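Long-range contacts in transcription regulator PadR N-terminal domain-containing protein (Streptococcus mutans, PDB 3L9F), which probably acts as a PadR-type transcription regulator, binding DNA through a winged helix-turn-helix domain, and can bind metal ions: residues K86-V91 against I102-E107; S51-N56 against P98-Y103. All coordinates share one frame; numbering follows the deposited sequence.

Both contacts lie within the PadR-like region, probably the DNA-binding winged helix-turn-helix, and they meet on strand 100-105, the middle strand of a small antiparallel sheet. Contact 1 zips this strand to strand 87-92, its partner in the wing hairpin; contact 2 ties its first half to strand 50-51 and the start of helix 52-62, earlier in the chain. Their centres, on the same side of the chain's centre, are about 11 Å apart, and Ile102 and Tyr103 belong to both. Helix 74-83 lies in sequence between strand 50-51 and the hairpin. The middle strand thus joins the wing to the beginning of helix 52-62.

Contact 1 (K86-V91 against I102-E107); sequences KITKEV and IYAITE
Lys89 and Tyr103 form a non-hydrogen-bonded pair of the antiparallel hairpin, their side chains side by side and pointing the same way. Lys89 is fully stretched, with CG anti to the backbone N (chi1 170°), which lays the chain along the tyrosine. Its CB and CG pass Tyr103 CE1, CG at 3.7 Å; CD is about equally far from CE1 and OH; CE comes within 3.7 Å of Tyr103 OH. At the tip, a water 2.7 Å from Tyr103 OH, in the ring plane, is also a weak acceptor for NZ. Further along the same sheet face, Ile87 CD1 reaches Tyr103 CD1 at 4.0 Å, approaching the ring obliquely.

The backbones are joined by reciprocal bonds at two hydrogen-bonded pairs, Thr88 with Ala104 and Glu90 with Ile102, the shortest being Thr88 N to Ala104 O at 2.7 Å. Just past the paired strands, where strand 100-105 ends and strand 87-92 begins, Thr106 N donates a hydrogen bond to Lys86 O from above the carbonyl plane, 46° out of it. Thr106 OG1 is turned to Gly85 O and caps helix 107-118 at Gly109 N, while its CG2 meets Thr88 CG2 at 3.7 Å. On the face of Thr88 and Glu90, a water bonds to Thr88 OG1 and Ile102 O.

These are the two arms of the wing of a winged helix. Ile87 packs on Leu78 and Leu81 of helix 74-83, Ile105 touches Lys110 of helix 107-118, and strand 50-51 flanks the far side of strand 100-105.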
loop_
_atom_site.group_PDB
_atom_site.type_symbol
_atom_site.label_atom_id
_atom_site.label_comp_id
_atom_site.label_asym_id
_atom_site.label_seq_id
_atom_site.Cartn_x
_atom_site.Cartn_y
_atom_site.Cartn_z
ATOM N N LYS A 86 25.348 8.152 3.924
ATOM C CA LYS A 86 24.711 8.249 2.607
ATOM C C LYS A 86 24.217 9.670 2.315
ATOM O O LYS A 86 24.010 10.031 1.157
ATOM C CB LYS A 86 23.534 7.276 2.512
ATOM C CG LYS A 86 23.878 5.848 2.890
ATOM C CD LYS A 86 24.977 5.305 2.003
ATOM C CE LYS A 86 25.319 3.866 2.382
ATOM N NZ LYS A 86 26.274 3.264 1.419
ATOM N N ILE A 87 23.991 10.448 3.374
ATOM C CA ILE A 87 23.644 11.867 3.244
ATOM C C ILE A 87 24.362 12.673 4.329
ATOM O O ILE A 87 24.805 12.107 5.332
ATOM C CB ILE A 87 22.122 12.107 3.378
ATOM C CG1 ILE A 87 21.648 11.793 4.798
ATOM C CG2 ILE A 87 21.350 11.259 2.374
ATOM C CD1 ILE A 87 20.144 11.928 4.981
ATOM N N THR A 88 24.498 13.980 4.113
ATOM C CA THR A 88 24.982 14.866 5.166
ATOM C C THR A 88 23.840 15.748 5.652
ATOM O O THR A 88 22.892 16.013 4.918
ATOM C CB THR A 88 26.151 15.763 4.702
ATOM O OG1 THR A 88 25.715 16.627 3.639
ATOM C CG2 THR A 88 27.320 14.923 4.230
ATOM N N LYS A 89 23.936 16.186 6.898
ATOM C CA LYS A 89 22.954 17.096 7.467
ATOM C C LYS A 89 23.636 18.363 7.949
ATOM O O LYS A 89 24.639 18.309 8.661
ATOM C CB LYS A 89 22.226 16.441 8.636
ATOM C CG LYS A 89 21.355 17.399 9.446
ATOM C CD LYS A 89 20.742 16.669 10.633
ATOM C CE LYS A 89 19.759 17.550 11.390
ATOM N NZ LYS A 89 19.116 16.826 12.533
ATOM N N GLU A 90 23.083 19.496 7.542
ATOM C CA GLU A 90 23.583 20.797 7.915
ATOM C C GLU A 90 22.488 21.475 8.714
ATOM O O GLU A 90 21.337 21.468 8.304
ATOM C CB GLU A 90 23.869 21.603 6.645
ATOM C CG GLU A 90 24.059 23.074 6.869
ATOM C CD GLU A 90 24.251 23.855 5.579
ATOM O OE1 GLU A 90 23.928 23.347 4.478
ATOM O OE2 GLU A 90 24.708 25.005 5.678
ATOM N N VAL A 91 22.833 22.067 9.850
ATOM C CA VAL A 91 21.833 22.796 10.629
ATOM C C VAL A 91 22.035 24.295 10.415
ATOM O O VAL A 91 23.081 24.841 10.767
ATOM C CB VAL A 91 21.938 22.476 12.123
ATOM C CG1 VAL A 91 20.998 23.370 12.920
ATOM C CG2 VAL A 91 21.625 21.018 12.376
ATOM N N ILE A 102 19.323 21.113 6.447
ATOM C CA ILE A 102 19.521 20.919 5.021
ATOM C C ILE A 102 20.256 19.599 4.785
ATOM O O ILE A 102 21.317 19.364 5.362
ATOM C CB ILE A 102 20.344 22.078 4.406
ATOM C CG1 ILE A 102 19.724 23.433 4.747
ATOM C CG2 ILE A 102 20.508 21.887 2.896
ATOM C CD1 ILE A 102 18.283 23.565 4.374
ATOM N N TYR A 103 19.695 18.744 3.932
ATOM C CA TYR A 103 20.285 17.429 3.655
ATOM C C TYR A 103 20.856 17.344 2.252
ATOM O O TYR A 103 20.263 17.868 1.304
ATOM C CB TYR A 103 19.232 16.333 3.848
ATOM C CG TYR A 103 18.646 16.333 5.234
ATOM C CD1 TYR A 103 19.241 15.601 6.253
ATOM C CD2 TYR A 103 17.513 17.076 5.534
ATOM C CE1 TYR A 103 18.724 15.596 7.529
ATOM C CE2 TYR A 103 16.981 17.076 6.816
ATOM C CZ TYR A 103 17.595 16.329 7.812
ATOM O OH TYR A 103 17.084 16.317 9.094
ATOM N N ALA A 104 21.998 16.674 2.120
ATOM C CA ALA A 104 22.641 16.528 0.827
ATOM C C ALA A 104 23.107 15.091 0.639
ATOM O O ALA A 104 23.672 14.494 1.549
ATOM C CB ALA A 104 23.826 17.486 0.705
ATOM N N ILE A 105 22.875 14.534 -0.538
ATOM C CA ILE A 105 23.366 13.189 -0.815
ATOM C C ILE A 105 24.899 13.198 -0.881
ATOM O O ILE A 105 25.511 14.214 -1.240
ATOM C CB ILE A 105 22.770 12.649 -2.132
ATOM C CG1 ILE A 105 22.844 11.117 -2.178
ATOM C CG2 ILE A 105 23.447 13.293 -3.349
ATOM C CD1 ILE A 105 22.002 10.503 -3.289
ATOM N N THR A 106 25.516 12.080 -0.503
ATOM C CA THR A 106 26.964 11.912 -0.624
ATOM C C THR A 106 27.275 10.979 -1.786
ATOM O O THR A 106 26.377 10.366 -2.351
ATOM C CB THR A 106 27.563 11.267 0.631
ATOM O OG1 THR A 106 27.087 9.918 0.736
ATOM C CG2 THR A 106 27.165 12.037 1.884
ATOM N N GLU A 107 28.556 10.856 -2.130
ATOM C CA GLU A 107 28.963 9.927 -3.179
ATOM C C GLU A 107 28.454 8.518 -2.915
ATOM O O GLU A 107 27.896 7.877 -3.804
ATOM C CB GLU A 107 30.488 9.911 -3.333
ATOM C CG GLU A 107 31.014 11.091 -4.122
ATOM C CD GLU A 107 30.299 11.253 -5.452
ATOM O OE1 GLU A 107 30.213 10.255 -6.202
ATOM O OE2 GLU A 107 29.824 12.375 -5.743
HETATM O O HOH W 1 24.070 18.716 4.191
HETATM O O HOH W 2 17.910 14.337 10.776
#

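Contact 2 (S51-N56 against P98-Y103)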
loop_
_atom_site.group_PDB
_atom_site.type_symbol
_atom_site.label_atom_id
_atom_site.label_comp_id
_atom_site.label_asym_id
_atom_site.label_seq_id
_atom_site.Cartn_x
_atom_site.Cartn_y
_atom_site.Cartn_z
ATOM N N SER A 51 15.995 20.992 2.364
ATOM C CA SER A 51 15.644 21.037 3.778
ATOM C C SER A 51 14.712 19.877 4.134
ATOM O O SER A 51 14.045 19.312 3.269
ATOM C CB SER A 51 14.926 22.338 4.108
ATOM O OG SER A 51 13.643 22.371 3.485
ATOM N N GLY A 52 14.647 19.543 5.415
ATOM C CA GLY A 52 13.659 18.579 5.885
ATOM C C GLY A 52 12.245 18.981 5.499
ATOM O O GLY A 52 11.422 18.129 5.133
ATOM N N TYR A 53 11.953 20.281 5.579
ATOM C CA TYR A 53 10.644 20.783 5.204
ATOM C C TYR A 53 10.335 20.368 3.776
ATOM O O TYR A 53 9.252 19.862 3.488
ATOM C CB TYR A 53 10.603 22.305 5.223
ATOM C CG TYR A 53 10.810 22.982 6.555
ATOM C CD1 TYR A 53 10.266 22.472 7.720
ATOM C CD2 TYR A 53 11.504 24.187 6.624
ATOM C CE1 TYR A 53 10.428 23.135 8.950
ATOM C CE2 TYR A 53 11.681 24.851 7.830
ATOM C CZ TYR A 53 11.145 24.319 8.990
ATOM O OH TYR A 53 11.320 24.992 10.176
ATOM N N GLU A 54 11.285 20.629 2.883
ATOM C CA GLU A 54 11.091 20.380 1.461
ATOM C C GLU A 54 10.977 18.880 1.157
ATOM O O GLU A 54 10.169 18.453 0.328
ATOM C CB GLU A 54 12.235 21.002 0.651
ATOM C CG GLU A 54 12.036 20.858 -0.830
ATOM C CD GLU A 54 13.102 21.564 -1.625
ATOM O OE1 GLU A 54 13.536 22.650 -1.191
ATOM O OE2 GLU A 54 13.495 21.034 -2.682
ATOM N N ILE A 55 11.796 18.077 1.824
ATOM C CA ILE A 55 11.735 16.630 1.624
ATOM C C ILE A 55 10.363 16.123 2.052
ATOM O O ILE A 55 9.722 15.331 1.360
ATOM C CB ILE A 55 12.804 15.908 2.457
ATOM C CG1 ILE A 55 14.194 16.187 1.879
ATOM C CG2 ILE A 55 12.535 14.415 2.459
ATOM C CD1 ILE A 55 15.318 15.834 2.848
ATOM N N ASN A 56 9.908 16.595 3.204
ATOM C CA ASN A 56 8.610 16.186 3.701
ATOM C C ASN A 56 7.499 16.627 2.753
ATOM O O ASN A 56 6.557 15.882 2.508
ATOM C CB ASN A 56 8.385 16.750 5.095
ATOM C CG ASN A 56 7.055 16.343 5.677
ATOM O OD1 ASN A 56 6.855 15.184 6.041
ATOM N ND2 ASN A 56 6.132 17.293 5.766
ATOM N N PRO A 98 13.059 28.998 13.729
ATOM C CA PRO A 98 13.513 27.662 14.107
ATOM C C PRO A 98 14.727 27.296 13.260
ATOM O O PRO A 98 14.873 27.781 12.118
ATOM C CB PRO A 98 12.336 26.755 13.717
ATOM C CG PRO A 98 11.184 27.649 13.467
ATOM C CD PRO A 98 11.730 28.988 13.093
ATOM N N ASN A 99 15.600 26.467 13.814
ATOM C CA ASN A 99 16.654 25.859 13.019
ATOM C C ASN A 99 16.050 25.127 11.831
ATOM O O ASN A 99 14.946 24.563 11.919
ATOM C CB ASN A 99 17.446 24.870 13.865
ATOM C CG ASN A 99 18.292 25.548 14.909
ATOM O OD1 ASN A 99 18.395 26.771 14.947
ATOM N ND2 ASN A 99 18.932 24.751 15.754
ATOM N N LYS A 100 16.796 25.125 10.732
ATOM C CA LYS A 100 16.400 24.470 9.487
ATOM C C LYS A 100 17.464 23.424 9.161
ATOM O O LYS A 100 18.652 23.732 9.185
ATOM C CB LYS A 100 16.342 25.532 8.379
ATOM C CG LYS A 100 15.917 25.033 7.017
ATOM C CD LYS A 100 15.720 26.202 6.052
ATOM C CE LYS A 100 16.919 27.134 6.053
ATOM N NZ LYS A 100 16.695 28.325 5.194
ATOM N N ASN A 101 17.059 22.195 8.868
ATOM C CA ASN A 101 18.031 21.169 8.493
ATOM C C ASN A 101 18.120 20.992 6.989
ATOM O O ASN A 101 17.114 20.775 6.328
ATOM C CB ASN A 101 17.690 19.845 9.158
ATOM C CG ASN A 101 17.632 19.967 10.661
ATOM O OD1 ASN A 101 18.397 20.725 11.255
ATOM N ND2 ASN A 101 16.714 19.237 11.283
ATOM N N ILE A 102 19.323 21.113 6.447
ATOM C CA ILE A 102 19.521 20.919 5.021
ATOM C C ILE A 102 20.256 19.599 4.785
ATOM O O ILE A 102 21.317 19.364 5.362
ATOM C CB ILE A 102 20.344 22.078 4.406
ATOM C CG1 ILE A 102 19.724 23.433 4.747
ATOM C CG2 ILE A 102 20.508 21.887 2.896
ATOM C CD1 ILE A 102 18.283 23.565 4.374
ATOM N N TYR A 103 19.695 18.744 3.932
ATOM C CA TYR A 103 20.285 17.429 3.655
ATOM C C TYR A 103 20.856 17.344 2.252
ATOM O O TYR A 103 20.263 17.868 1.304
ATOM C CB TYR A 103 19.232 16.333 3.848
ATOM C CG TYR A 103 18.646 16.333 5.234
ATOM C CD1 TYR A 103 19.241 15.601 6.253
ATOM C CD2 TYR A 103 17.513 17.076 5.534
ATOM C CE1 TYR A 103 18.724 15.596 7.529
ATOM C CE2 TYR A 103 16.981 17.076 6.816
ATOM C CZ TYR A 103 17.595 16.329 7.812
ATOM O OH TYR A 103 17.084 16.317 9.094
HETATM O O HOH W 3 14.056 21.538 7.914
HETATM O O HOH W 4 13.132 27.228 10.012
#
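Gly52 N donates to Asn101 O at 2.9 Å, nearly in line with the carbonyl bond, and Ser51 CA adds a CA-H...O contact to the same oxygen at 3.0 Å. One acceptor thus receives both the last residue of strand 50-51 and the first residue of helix 52-62. Ser51 also N-caps that helix: its OG, set between the backbone N and carbonyl carbon (chi1 68°), accepts from Glu54 N.

Strand 50-51 is the short third strand beside the hairpin, as in winged helix-turn-helix domains; Ser51 and Ile102 form an antiparallel non-hydrogen-bonded pair, and Arg50 bonds to Tyr103 through the backbone.

Packing contacts lie on either side of this junction. Ile102 CD1 rests 3.6 Å from Ser51 CB. Ile55 CD1 comes obliquely to the Tyr103 ring, 3.7 Å from CD2, the two side chains crossing at about a right angle; Gly52 N lies in the ring plane at its edge. Ile55 and Tyr103 both also touch Leu78 of helix 74-83.

Two waters add polar links: one, at the outer end, 2.9 Å from Tyr53 OH in the ring plane, donates to Pro98 O; the other, over one face of the Tyr53 ring, accepts from Asn101 N at 3.2 Å.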